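Putative poly(3-hydroxybutyrate) depolymerase LpqC (Bordetella parapertussis 12822, PDB 3D0K) probably hydrolyses ester bonds, such as those of poly(3-hydroxybutyrate), as a serine hydrolase of the alpha/beta-hydrolase fold. Local coordinates at residues Y45-Y50 with A78-L84. Sequence-based numbering, arbitrary orientation.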
loop_
_atom_site.group_PDB
_atom_site.type_symbol
_atom_site.label_atom_id
_atom_site.label_comp_id
_atom_site.label_asym_id
_atom_site.label_seq_id
_atom_site.Cartn_x
_atom_site.Cartn_y
_atom_site.Cartn_z
ATOM N N TYR A 45 -1.590 -0.953 16.013
ATOM C CA TYR A 45 -2.665 -1.327 16.936
ATOM C C TYR A 45 -2.657 -2.819 17.130
ATOM O O TYR A 45 -2.671 -3.599 16.155
ATOM C CB TYR A 45 -4.031 -0.880 16.439
ATOM C CG TYR A 45 -5.122 -1.265 17.382
ATOM C CD1 TYR A 45 -5.290 -0.576 18.589
ATOM C CD2 TYR A 45 -6.029 -2.283 17.051
ATOM C CE1 TYR A 45 -6.329 -0.943 19.493
ATOM C CE2 TYR A 45 -7.070 -2.657 17.943
ATOM C CZ TYR A 45 -7.201 -2.006 19.154
ATOM O OH TYR A 45 -8.235 -2.374 20.002
ATOM N N ARG A 46 -2.671 -3.222 18.389
ATOM C CA ARG A 46 -2.811 -4.617 18.713
ATOM C C ARG A 46 -4.072 -4.824 19.552
ATOM O O ARG A 46 -4.214 -4.225 20.618
ATOM C CB ARG A 46 -1.580 -5.116 19.500
ATOM C CG ARG A 46 -1.752 -6.545 19.950
ATOM C CD ARG A 46 -0.482 -7.038 20.612
ATOM N NE ARG A 46 -0.725 -8.391 21.086
ATOM C CZ ARG A 46 0.191 -9.341 21.073
ATOM N NH1 ARG A 46 -0.133 -10.551 21.476
ATOM N NH2 ARG A 46 1.432 -9.061 20.638
ATOM N N PRO A 47 -5.027 -5.631 19.053
ATOM C CA PRO A 47 -6.276 -5.863 19.826
ATOM C C PRO A 47 -6.046 -6.807 20.995
ATOM O O PRO A 47 -5.116 -7.622 20.965
ATOM C CB PRO A 47 -7.213 -6.577 18.835
ATOM C CG PRO A 47 -6.312 -7.180 17.838
ATOM C CD PRO A 47 -5.009 -6.338 17.763
ATOM N N TYR A 48 -6.923 -6.758 21.993
ATOM C CA TYR A 48 -6.914 -7.844 22.972
ATOM C C TYR A 48 -7.236 -9.142 22.240
ATOM O O TYR A 48 -8.028 -9.158 21.316
ATOM C CB TYR A 48 -7.929 -7.605 24.068
ATOM C CG TYR A 48 -7.535 -6.438 24.917
ATOM C CD1 TYR A 48 -6.481 -6.545 25.819
ATOM C CD2 TYR A 48 -8.245 -5.251 24.864
ATOM C CE1 TYR A 48 -6.105 -5.485 26.651
ATOM C CE2 TYR A 48 -7.878 -4.168 25.691
ATOM C CZ TYR A 48 -6.812 -4.310 26.573
ATOM O OH TYR A 48 -6.446 -3.262 27.363
ATOM N N GLY A 49 -6.524 -10.197 22.595
ATOM C CA GLY A 49 -6.803 -11.472 22.021
ATOM C C GLY A 49 -6.007 -11.743 20.766
ATOM O O GLY A 49 -6.201 -12.796 20.158
ATOM N N TYR A 50 -5.131 -10.809 20.369
ATOM C CA TYR A 50 -4.197 -11.065 19.282
ATOM C C TYR A 50 -3.253 -12.207 19.670
ATOM O O TYR A 50 -2.686 -12.215 20.745
ATOM C CB TYR A 50 -3.397 -9.808 18.902
ATOM C CG TYR A 50 -2.596 -10.100 17.653
ATOM C CD1 TYR A 50 -1.221 -10.355 17.730
ATOM C CD2 TYR A 50 -3.240 -10.246 16.425
ATOM C CE1 TYR A 50 -0.497 -10.715 16.595
ATOM C CE2 TYR A 50 -2.521 -10.617 15.274
ATOM C CZ TYR A 50 -1.151 -10.846 15.383
ATOM O OH TYR A 50 -0.433 -11.211 14.262
ATOM N N ALA A 78 -9.845 -4.722 13.489
ATOM C CA ALA A 78 -8.792 -5.435 14.252
ATOM C C ALA A 78 -9.410 -6.058 15.475
ATOM O O ALA A 78 -9.076 -7.179 15.846
ATOM C CB ALA A 78 -7.662 -4.478 14.679
ATOM N N ASP A 79 -10.322 -5.333 16.114
ATOM C CA ASP A 79 -10.971 -5.877 17.342
ATOM C C ASP A 79 -11.852 -7.080 16.997
ATOM O O ASP A 79 -11.903 -8.063 17.759
ATOM C CB ASP A 79 -11.848 -4.800 17.966
ATOM C CG ASP A 79 -11.038 -3.744 18.685
ATOM O OD1 ASP A 79 -9.850 -3.983 18.986
ATOM O OD2 ASP A 79 -11.590 -2.654 18.954
ATOM N N ARG A 80 -12.583 -6.990 15.879
ATOM C CA ARG A 80 -13.510 -8.078 15.455
ATOM C C ARG A 80 -12.729 -9.334 14.976
ATOM O O ARG A 80 -12.968 -10.469 15.408
ATOM C CB ARG A 80 -14.454 -7.542 14.362
ATOM C CG ARG A 80 -15.480 -8.547 13.836
ATOM C CD ARG A 80 -16.808 -7.832 13.499
ATOM N NE ARG A 80 -17.659 -8.617 12.592
ATOM C CZ ARG A 80 -17.684 -8.476 11.262
ATOM N NH1 ARG A 80 -16.934 -7.558 10.646
ATOM N NH2 ARG A 80 -18.486 -9.244 10.544
ATOM N N HIS A 81 -11.734 -9.108 14.136
ATOM C CA HIS A 81 -11.016 -10.189 13.502
ATOM C C HIS A 81 -9.696 -10.556 14.129
ATOM O O HIS A 81 -9.071 -11.522 13.666
ATOM C CB HIS A 81 -10.838 -9.894 12.004
ATOM C CG HIS A 81 -12.125 -9.665 11.292
ATOM N ND1 HIS A 81 -13.022 -10.683 11.058
ATOM C CD2 HIS A 81 -12.685 -8.541 10.792
ATOM C CE1 HIS A 81 -14.080 -10.193 10.444
ATOM N NE2 HIS A 81 -13.893 -8.901 10.248
ATOM N N LYS A 82 -9.274 -9.816 15.173
ATOM C CA LYS A 82 -7.970 -10.050 15.857
ATOM C C LYS A 82 -6.805 -9.879 14.855
ATOM O O LYS A 82 -6.050 -10.792 14.601
ATOM C CB LYS A 82 -7.939 -11.405 16.553
ATOM C CG LYS A 82 -9.128 -11.643 17.529
ATOM C CD LYS A 82 -9.281 -10.467 18.456
ATOM C CE LYS A 82 -10.443 -10.693 19.442
ATOM N NZ LYS A 82 -10.951 -9.352 19.866
ATOM N N LEU A 83 -6.692 -8.686 14.305
ATOM C CA LEU A 83 -5.647 -8.379 13.353
ATOM C C LEU A 83 -4.630 -7.498 14.038
ATOM O O LEU A 83 -5.023 -6.579 14.755
ATOM C CB LEU A 83 -6.237 -7.532 12.212
ATOM C CG LEU A 83 -7.563 -8.070 11.635
ATOM C CD1 LEU A 83 -8.182 -7.056 10.686
ATOM C CD2 LEU A 83 -7.292 -9.417 10.948
ATOM N N LEU A 84 -3.343 -7.677 13.703
ATOM C CA LEU A 84 -2.327 -6.726 14.141
ATOM C C LEU A 84 -2.191 -5.620 13.072
ATOM O O LEU A 84 -1.923 -5.901 11.918
ATOM C CB LEU A 84 -1.004 -7.451 14.310
ATOM C CG LEU A 84 0.172 -6.548 14.744
ATOM C CD1 LEU A 84 -0.069 -6.012 16.176
ATOM C CD2 LEU A 84 1.499 -7.372 14.629
HETATM O O HOH W 1 -9.290 -5.211 21.504
#
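Tyr45 donates its phenol hydrogen to Asp79 in a very short hydrogen bond, 2.5 Å from Tyr45 OH to Asp79 OD1. The carboxylate oxygen lies at the ring edge, near its plane, whereas the carboxylate itself is turned 63° from the ring. CG of Tyr45 stands anti to the backbone N (chi1 180°), which carries the ring along the end of the helix, where its CD2 edge meets Ala78 CB at 3.6 Å. OD1 has a second partner: a water donates to it and accepts from Tyr48 N, so one carboxylate oxygen ties both the strand end and the following turn to the helix.

Pro47, which starts a type II turn closed by Tyr50 N to Pro47 O, wedges its ring against the helix end; its CG sits 3.4 Å from Ala78 O. Gly49 takes the positive phi of this turn. Lys82, just past the helix and also at positive phi, bends at chi2 (-50°) so that NZ returns to Asp79 O at 2.6 Å, in the carbonyl plane; a weak bond of 3.3 Å from NZ to Tyr48 O reaches across to the turn.

Farther along, Leu84 CB lies over one face of Tyr50, 3.8 Å from the ring centroid, a CH-pi contact offset toward the rim. Lys82 O approaches the same ring at its edge, 3.4 Å from CD2, yet neither it nor Leu83 O finds a hydrogen-bond partner. The hydroxyl of Tyr50 bonds to Arg54 O.

Strand 40-46 runs antiparallel beside strand 84-89, and the contact joins its exit to the end of the beta-alpha-beta crossover from strand 56-60 through helix 75-81, consistent with an alpha/beta-hydrolase sheet. Leu83 turns away, onto Val57 of strand 56-60 and Phe285 of helix 273-286.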